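Inositol-1-monophosphatase (Nostoc sp., PDB 5ZHH) probably hydrolyses the phosphate ester of inositol monophosphates, releasing free inositol and inorganic phosphate. Local coordinates at residues 105-119 with 212-224. Sequence-based numbering, arbitrary orientation.
Sequences SIGLLINGVPQVGVI and SPWDVVAGVILLE
Ala218 rests its CB directly on the hairpin of strands 105-110 and 113-119, 3.7 Å from Gly117 CA and also against Gly107 CA. Helix 213-224 crosses both strands steeply, at 76° to the first and 105° to the second. The two glycines permit this closeness: a beta carbon on Gly107 would run into Val217 CG1 and Ala218 N, one on Gly117 into Ala218 O and Ile221 CG2. Val217 straddles the neighbouring ground, CG1 over the backbone of Gly107 and CG2 3.8 Å from Leu109 CD2, while Pro114 CB meets Val217 O and CG1, and its CG meets Val220 CG1. With CG1 anti to its backbone N (chi1 -178°), Ile221 reaches the bulged strand by two branches: CG1 lies 3.6 Å from Gln115 O, and CG2 presses on the Val116-Gly117 peptide, 3.5 Å from Gly117 N. Lacking CG1, CG2 and CD1, an alanine here would probably open a gap over that peptide and the Gln115 carbonyl. At the other end Ile119 CD1 abuts Gly219 CA at 3.6 Å.

Two waters bridge Ser105 to the first turns of the helix. Ser105 OG accepts from one and donates to the other; the first also donates to Asp215 O, the second to Trp214 O. The helix is kinked here, where the N atoms of Ala218 and Gly219 lack bonds to the preceding turn: Gly219 N donates to the first water at 2.9 Å, Ala218 N only weakly to the second.

Helix 3-25 packs on the opposite side of the hairpin, against Leu108 and Val118, so the sheet lies between two helical layers, as in the family's alternating alpha-beta build. Trp214-Asp215 matches the family's C-terminal WD motif, and Asp215, its OD1 close to the carboxylates of Asp87 and Asp90, probably forms the metal site with them. The helix thus has a largely apolar, glycine-dependent seat, with water standing in for bonds missing at its kink.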
ATOM      1  N   SER A 105      -8.407 -19.128  -3.091  1.00 26.39           N
ATOM      2  CA  SER A 105      -7.479 -20.256  -3.114  1.00 25.73           C
ATOM      3  C   SER A 105      -7.695 -21.025  -4.409  1.00 27.89           C
ATOM      4  O   SER A 105      -8.816 -21.456  -4.692  1.00 29.59           O
ATOM      5  CB  SER A 105      -7.684 -21.171  -1.899  1.00 27.10           C
ATOM      6  OG  SER A 105      -6.767 -22.256  -1.900  1.00 27.58           O
ATOM      7  N   ILE A 106      -6.625 -21.197  -5.188  1.00 26.02           N
ATOM      8  CA  ILE A 106      -6.681 -21.876  -6.482  1.00 25.13           C
ATOM      9  C   ILE A 106      -5.577 -22.923  -6.508  1.00 25.43           C
ATOM     10  O   ILE A 106      -4.393 -22.578  -6.603  1.00 26.79           O
ATOM     11  CB  ILE A 106      -6.522 -20.895  -7.650  1.00 27.49           C
ATOM     12  CG1 ILE A 106      -7.636 -19.846  -7.613  1.00 30.00           C
ATOM     13  CG2 ILE A 106      -6.519 -21.642  -8.974  1.00 29.36           C
ATOM     14  CD1 ILE A 106      -7.519 -18.792  -8.692  1.00 29.84           C
ATOM     15  N   GLY A 107      -5.951 -24.195  -6.437  1.00 27.06           N
ATOM     16  CA  GLY A 107      -4.990 -25.279  -6.439  1.00 24.12           C
ATOM     17  C   GLY A 107      -5.256 -26.232  -7.585  1.00 27.95           C
ATOM     18  O   GLY A 107      -6.397 -26.402  -8.020  1.00 31.32           O
ATOM     19  N   LEU A 108      -4.190 -26.847  -8.083  1.00 25.33           N
ATOM     20  CA  LEU A 108      -4.300 -27.822  -9.157  1.00 26.81           C
ATOM     21  C   LEU A 108      -3.805 -29.163  -8.646  1.00 30.30           C
ATOM     22  O   LEU A 108      -2.670 -29.266  -8.165  1.00 28.45           O
ATOM     23  CB  LEU A 108      -3.511 -27.391 -10.397  1.00 29.35           C
ATOM     24  CG  LEU A 108      -3.438 -28.470 -11.488  1.00 30.69           C
ATOM     25  CD1 LEU A 108      -4.835 -28.800 -12.007  1.00 29.22           C
ATOM     26  CD2 LEU A 108      -2.531 -28.036 -12.644  1.00 33.66           C
ATOM     27  N   LEU A 109      -4.661 -30.179  -8.756  1.00 30.92           N
ATOM     28  CA  LEU A 109      -4.304 -31.567  -8.500  1.00 34.41           C
ATOM     29  C   LEU A 109      -3.939 -32.233  -9.821  1.00 36.77           C
ATOM     30  O   LEU A 109      -4.713 -32.181 -10.785  1.00 34.91           O
ATOM     31  CB  LEU A 109      -5.463 -32.327  -7.841  1.00 32.88           C
ATOM     32  CG  LEU A 109      -5.988 -31.867  -6.481  1.00 34.70           C
ATOM     33  CD1 LEU A 109      -7.416 -32.357  -6.277  1.00 35.69           C
ATOM     34  CD2 LEU A 109      -5.091 -32.380  -5.353  1.00 35.47           C
ATOM     35  N   ILE A 110      -2.757 -32.833  -9.873  1.00 37.48           N
ATOM     36  CA  ILE A 110      -2.332 -33.631 -11.015  1.00 37.70           C
ATOM     37  C   ILE A 110      -2.304 -35.084 -10.558  1.00 40.57           C
ATOM     38  O   ILE A 110      -1.512 -35.456  -9.679  1.00 35.80           O
ATOM     39  CB  ILE A 110      -0.981 -33.171 -11.571  1.00 38.26           C
ATOM     40  CG1 ILE A 110      -1.087 -31.705 -12.000  1.00 37.73           C
ATOM     41  CG2 ILE A 110      -0.556 -34.059 -12.736  1.00 40.05           C
ATOM     42  CD1 ILE A 110       0.197 -31.112 -12.548  1.00 40.01           C
ATOM     43  N   ASN A 111      -3.197 -35.893 -11.131  1.00 42.10           N
ATOM     44  CA  ASN A 111      -3.398 -37.273 -10.699  1.00 42.91           C
ATOM     45  C   ASN A 111      -3.664 -37.326  -9.197  1.00 41.92           C
ATOM     46  O   ASN A 111      -3.157 -38.192  -8.479  1.00 40.07           O
ATOM     47  CB  ASN A 111      -2.203 -38.146 -11.092  1.00 46.72           C
ATOM     48  CG  ASN A 111      -2.008 -38.227 -12.601  1.00 49.32           C
ATOM     49  OD1 ASN A 111      -2.969 -38.371 -13.360  1.00 49.91           O
ATOM     50  ND2 ASN A 111      -0.764 -38.094 -13.044  1.00 50.49           N
ATOM     51  N   GLY A 112      -4.481 -36.385  -8.721  1.00 39.05           N
ATOM     52  CA  GLY A 112      -4.883 -36.320  -7.331  1.00 39.23           C
ATOM     53  C   GLY A 112      -3.859 -35.791  -6.355  1.00 37.85           C
ATOM     54  O   GLY A 112      -4.068 -35.897  -5.144  1.00 36.48           O
ATOM     55  N   VAL A 113      -2.752 -35.209  -6.841  1.00 36.73           N
ATOM     56  CA  VAL A 113      -1.672 -34.725  -5.995  1.00 38.47           C
ATOM     57  C   VAL A 113      -1.563 -33.222  -6.168  1.00 36.87           C
ATOM     58  O   VAL A 113      -1.501 -32.737  -7.299  1.00 38.71           O
ATOM     59  CB  VAL A 113      -0.321 -35.397  -6.333  1.00 43.02           C
ATOM     60  CG1 VAL A 113       0.768 -34.884  -5.395  1.00 43.11           C
ATOM     61  CG2 VAL A 113      -0.450 -36.913  -6.235  1.00 44.64           C
ATOM     62  N   PRO A 114      -1.529 -32.440  -5.083  1.00 33.40           N
ATOM     63  CA  PRO A 114      -1.366 -30.983  -5.216  1.00 32.20           C
ATOM     64  C   PRO A 114      -0.026 -30.623  -5.845  1.00 31.28           C
ATOM     65  O   PRO A 114       1.033 -31.031  -5.365  1.00 31.49           O
ATOM     66  CB  PRO A 114      -1.458 -30.482  -3.769  1.00 31.75           C
ATOM     67  CG  PRO A 114      -2.191 -31.580  -3.021  1.00 32.59           C
ATOM     68  CD  PRO A 114      -1.755 -32.857  -3.687  1.00 30.76           C
ATOM     69  N   GLN A 115      -0.075 -29.847  -6.930  1.00 30.27           N
ATOM     70  CA  GLN A 115       1.137 -29.486  -7.660  1.00 29.73           C
ATOM     71  C   GLN A 115       1.262 -28.007  -7.985  1.00 31.11           C
ATOM     72  O   GLN A 115       2.384 -27.555  -8.261  1.00 30.55           O
ATOM     73  CB  GLN A 115       1.228 -30.281  -8.971  1.00 34.19           C
ATOM     74  CG  GLN A 115       1.482 -31.768  -8.783  1.00 36.98           C
ATOM     75  CD  GLN A 115       2.912 -32.078  -8.370  1.00 39.09           C
ATOM     76  OE1 GLN A 115       3.790 -32.252  -9.214  1.00 41.42           O
ATOM     77  NE2 GLN A 115       3.149 -32.159  -7.067  1.00 36.75           N
ATOM     78  N   VAL A 116       0.169 -27.249  -8.009  1.00 30.12           N
ATOM     79  CA  VAL A 116       0.206 -25.809  -8.243  1.00 32.21           C
ATOM     80  C   VAL A 116      -0.726 -25.143  -7.247  1.00 32.35           C
ATOM     81  O   VAL A 116      -1.856 -25.598  -7.045  1.00 32.22           O
ATOM     82  CB  VAL A 116      -0.210 -25.434  -9.681  1.00 33.39           C
ATOM     83  CG1 VAL A 116      -0.162 -23.922  -9.867  1.00 29.75           C
ATOM     84  CG2 VAL A 116       0.675 -26.132 -10.701  1.00 35.08           C
ATOM     85  N   GLY A 117      -0.265 -24.051  -6.645  1.00 28.65           N
ATOM     86  CA  GLY A 117      -1.097 -23.360  -5.683  1.00 29.27           C
ATOM     87  C   GLY A 117      -0.923 -21.857  -5.680  1.00 29.60           C
ATOM     88  O   GLY A 117       0.203 -21.350  -5.695  1.00 28.45           O
ATOM     89  N   VAL A 118      -2.039 -21.136  -5.682  1.00 26.48           N
ATOM     90  CA  VAL A 118      -2.040 -19.690  -5.510  1.00 24.31           C
ATOM     91  C   VAL A 118      -3.069 -19.336  -4.450  1.00 24.35           C
ATOM     92  O   VAL A 118      -4.217 -19.788  -4.515  1.00 26.20           O
ATOM     93  CB  VAL A 118      -2.342 -18.937  -6.822  1.00 26.31           C
ATOM     94  CG1 VAL A 118      -2.353 -17.450  -6.554  1.00 25.65           C
ATOM     95  CG2 VAL A 118      -1.292 -19.266  -7.886  1.00 23.64           C
ATOM     96  N   ILE A 119      -2.653 -18.533  -3.473  1.00 24.31           N
ATOM     97  CA  ILE A 119      -3.527 -18.038  -2.415  1.00 23.75           C
ATOM     98  C   ILE A 119      -3.346 -16.533  -2.348  1.00 25.73           C
ATOM     99  O   ILE A 119      -2.223 -16.048  -2.164  1.00 26.61           O
ATOM    100  CB  ILE A 119      -3.203 -18.692  -1.060  1.00 25.39           C
ATOM    101  CG1 ILE A 119      -3.445 -20.197  -1.152  1.00 22.50           C
ATOM    102  CG2 ILE A 119      -4.037 -18.077   0.063  1.00 26.92           C
ATOM    103  CD1 ILE A 119      -2.834 -20.992   0.009  1.00 21.08           C
ATOM    104  N   SER A 212     -12.168 -29.109   3.538  1.00 35.80           N
ATOM    105  CA  SER A 212     -12.529 -29.508   2.191  1.00 39.75           C
ATOM    106  C   SER A 212     -11.334 -29.368   1.259  1.00 36.71           C
ATOM    107  O   SER A 212     -10.398 -28.613   1.544  1.00 30.87           O
ATOM    108  CB  SER A 212     -13.689 -28.644   1.678  1.00 44.54           C
ATOM    109  OG  SER A 212     -14.841 -28.822   2.485  1.00 46.16           O
ATOM    110  N   PRO A 213     -11.331 -30.084   0.128  1.00 37.84           N
ATOM    111  CA  PRO A 213     -10.162 -30.016  -0.764  1.00 35.35           C
ATOM    112  C   PRO A 213      -9.827 -28.611  -1.223  1.00 33.51           C
ATOM    113  O   PRO A 213      -8.650 -28.225  -1.214  1.00 30.76           O
ATOM    114  CB  PRO A 213     -10.576 -30.909  -1.943  1.00 35.10           C
ATOM    115  CG  PRO A 213     -11.566 -31.857  -1.363  1.00 36.24           C
ATOM    116  CD  PRO A 213     -12.324 -31.069  -0.334  1.00 38.46           C
ATOM    117  N   TRP A 214     -10.833 -27.815  -1.587  1.00 31.89           N
ATOM    118  CA  TRP A 214     -10.541 -26.474  -2.076  1.00 32.29           C
ATOM    119  C   TRP A 214      -9.943 -25.585  -0.992  1.00 33.24           C
ATOM    120  O   TRP A 214      -9.310 -24.579  -1.318  1.00 33.96           O
ATOM    121  CB  TRP A 214     -11.807 -25.831  -2.640  1.00 31.20           C
ATOM    122  CG  TRP A 214     -13.003 -26.041  -1.778  1.00 34.87           C
ATOM    123  CD1 TRP A 214     -13.385 -25.287  -0.704  1.00 35.75           C
ATOM    124  CD2 TRP A 214     -13.990 -27.065  -1.923  1.00 35.73           C
ATOM    125  NE1 TRP A 214     -14.546 -25.792  -0.163  1.00 36.43           N
ATOM    126  CE2 TRP A 214     -14.939 -26.881  -0.897  1.00 38.09           C
ATOM    127  CE3 TRP A 214     -14.159 -28.125  -2.819  1.00 38.31           C
ATOM    128  CZ2 TRP A 214     -16.040 -27.720  -0.740  1.00 39.53           C
ATOM    129  CZ3 TRP A 214     -15.252 -28.954  -2.667  1.00 39.35           C
ATOM    130  CH2 TRP A 214     -16.181 -28.747  -1.634  1.00 41.19           C
ATOM    131  N   ASP A 215     -10.096 -25.956   0.282  1.00 32.42           N
ATOM    132  CA  ASP A 215      -9.470 -25.195   1.361  1.00 33.30           C
ATOM    133  C   ASP A 215      -7.963 -25.407   1.424  1.00 28.75           C
ATOM    134  O   ASP A 215      -7.245 -24.535   1.927  1.00 29.15           O
ATOM    135  CB  ASP A 215     -10.057 -25.576   2.729  1.00 40.47           C
ATOM    136  CG  ASP A 215     -11.531 -25.207   2.890  1.00 46.42           C
ATOM    137  OD1 ASP A 215     -11.988 -24.210   2.289  1.00 45.73           O
ATOM    138  OD2 ASP A 215     -12.216 -25.912   3.674  1.00 47.58           O
ATOM    139  N   VAL A 216      -7.459 -26.562   0.983  1.00 28.74           N
ATOM    140  CA  VAL A 216      -6.104 -26.960   1.347  1.00 28.59           C
ATOM    141  C   VAL A 216      -5.193 -27.254   0.160  1.00 27.83           C
ATOM    142  O   VAL A 216      -3.964 -27.222   0.334  1.00 26.66           O
ATOM    143  CB  VAL A 216      -6.120 -28.172   2.307  1.00 27.88           C
ATOM    144  CG1 VAL A 216      -6.915 -27.847   3.571  1.00 27.99           C
ATOM    145  CG2 VAL A 216      -6.681 -29.405   1.619  1.00 29.27           C
ATOM    146  N   VAL A 217      -5.719 -27.547  -1.033  1.00 29.01           N
ATOM    147  CA  VAL A 217      -4.866 -28.044  -2.114  1.00 29.76           C
ATOM    148  C   VAL A 217      -3.779 -27.026  -2.456  1.00 29.37           C
ATOM    149  O   VAL A 217      -2.592 -27.364  -2.529  1.00 28.46           O
ATOM    150  CB  VAL A 217      -5.712 -28.410  -3.349  1.00 29.79           C
ATOM    151  CG1 VAL A 217      -4.823 -28.556  -4.587  1.00 30.13           C
ATOM    152  CG2 VAL A 217      -6.473 -29.699  -3.093  1.00 30.58           C
ATOM    153  N   ALA A 218      -4.161 -25.759  -2.644  1.00 26.99           N
ATOM    154  CA  ALA A 218      -3.166 -24.740  -2.976  1.00 27.93           C
ATOM    155  C   ALA A 218      -2.139 -24.582  -1.861  1.00 29.48           C
ATOM    156  O   ALA A 218      -0.932 -24.501  -2.124  1.00 26.71           O
ATOM    157  CB  ALA A 218      -3.846 -23.402  -3.255  1.00 26.90           C
ATOM    158  N   GLY A 219      -2.601 -24.561  -0.605  1.00 30.29           N
ATOM    159  CA  GLY A 219      -1.695 -24.368   0.515  1.00 24.23           C
ATOM    160  C   GLY A 219      -0.755 -25.532   0.736  1.00 24.80           C
ATOM    161  O   GLY A 219       0.368 -25.342   1.213  1.00 27.68           O
ATOM    162  N   VAL A 220      -1.186 -26.746   0.391  1.00 25.19           N
ATOM    163  CA  VAL A 220      -0.349 -27.921   0.623  1.00 26.20           C
ATOM    164  C   VAL A 220       0.920 -27.848  -0.220  1.00 27.97           C
ATOM    165  O   VAL A 220       2.033 -28.037   0.289  1.00 26.93           O
ATOM    166  CB  VAL A 220      -1.143 -29.214   0.361  1.00 26.13           C
ATOM    167  CG1 VAL A 220      -0.203 -30.397   0.197  1.00 26.50           C
ATOM    168  CG2 VAL A 220      -2.116 -29.479   1.517  1.00 24.72           C
ATOM    169  N   ILE A 221       0.782 -27.561  -1.520  1.00 28.08           N
ATOM    170  CA  ILE A 221       1.972 -27.516  -2.367  1.00 29.25           C
ATOM    171  C   ILE A 221       2.815 -26.289  -2.039  1.00 28.50           C
ATOM    172  O   ILE A 221       4.051 -26.353  -2.042  1.00 28.40           O
ATOM    173  CB  ILE A 221       1.594 -27.582  -3.863  1.00 30.99           C
ATOM    174  CG1 ILE A 221       2.856 -27.576  -4.731  1.00 31.26           C
ATOM    175  CG2 ILE A 221       0.688 -26.430  -4.277  1.00 28.31           C
ATOM    176  CD1 ILE A 221       3.793 -28.756  -4.477  1.00 32.18           C
ATOM    177  N   LEU A 222       2.166 -25.162  -1.727  1.00 26.73           N
ATOM    178  CA  LEU A 222       2.887 -23.978  -1.266  1.00 27.66           C
ATOM    179  C   LEU A 222       3.767 -24.306  -0.072  1.00 27.46           C
ATOM    180  O   LEU A 222       4.955 -23.965  -0.043  1.00 27.08           O
ATOM    181  CB  LEU A 222       1.895 -22.879  -0.887  1.00 26.08           C
ATOM    182  CG  LEU A 222       2.519 -21.563  -0.423  1.00 26.10           C
ATOM    183  CD1 LEU A 222       3.076 -20.803  -1.636  1.00 24.37           C
ATOM    184  CD2 LEU A 222       1.511 -20.709   0.338  1.00 25.93           C
ATOM    185  N   LEU A 223       3.193 -24.980   0.928  1.00 25.85           N
ATOM    186  CA  LEU A 223       3.944 -25.286   2.137  1.00 24.14           C
ATOM    187  C   LEU A 223       5.069 -26.266   1.840  1.00 24.92           C
ATOM    188  O   LEU A 223       6.194 -26.096   2.323  1.00 25.89           O
ATOM    189  CB  LEU A 223       3.001 -25.850   3.205  1.00 22.71           C
ATOM    190  CG  LEU A 223       3.654 -26.362   4.486  1.00 26.24           C
ATOM    191  CD1 LEU A 223       4.488 -25.261   5.097  1.00 25.62           C
ATOM    192  CD2 LEU A 223       2.588 -26.818   5.478  1.00 22.65           C
ATOM    193  N   GLU A 224       4.793 -27.289   1.028  1.00 25.25           N
ATOM    194  CA  GLU A 224       5.837 -28.252   0.692  1.00 28.73           C
ATOM    195  C   GLU A 224       6.986 -27.595  -0.063  1.00 27.69           C
ATOM    196  O   GLU A 224       8.159 -27.863   0.226  1.00 29.62           O
ATOM    197  CB  GLU A 224       5.243 -29.408  -0.112  1.00 30.32           C
ATOM    198  CG  GLU A 224       4.304 -30.288   0.722  1.00 30.29           C
ATOM    199  CD  GLU A 224       3.679 -31.403  -0.093  1.00 33.67           C
ATOM    200  OE1 GLU A 224       3.399 -32.473   0.480  1.00 36.13           O
ATOM    201  OE2 GLU A 224       3.482 -31.220  -1.313  1.00 35.22           O
TER
HETATM  202  O   HOH W   1      -5.379 -23.868   0.105  1.00 26.46           O
HETATM  203  O   HOH W   2      -7.335 -24.683  -3.291  1.00 34.27           O
HETATM  204  O   HOH W   3       1.822 -32.456  -2.843  1.00 42.50           O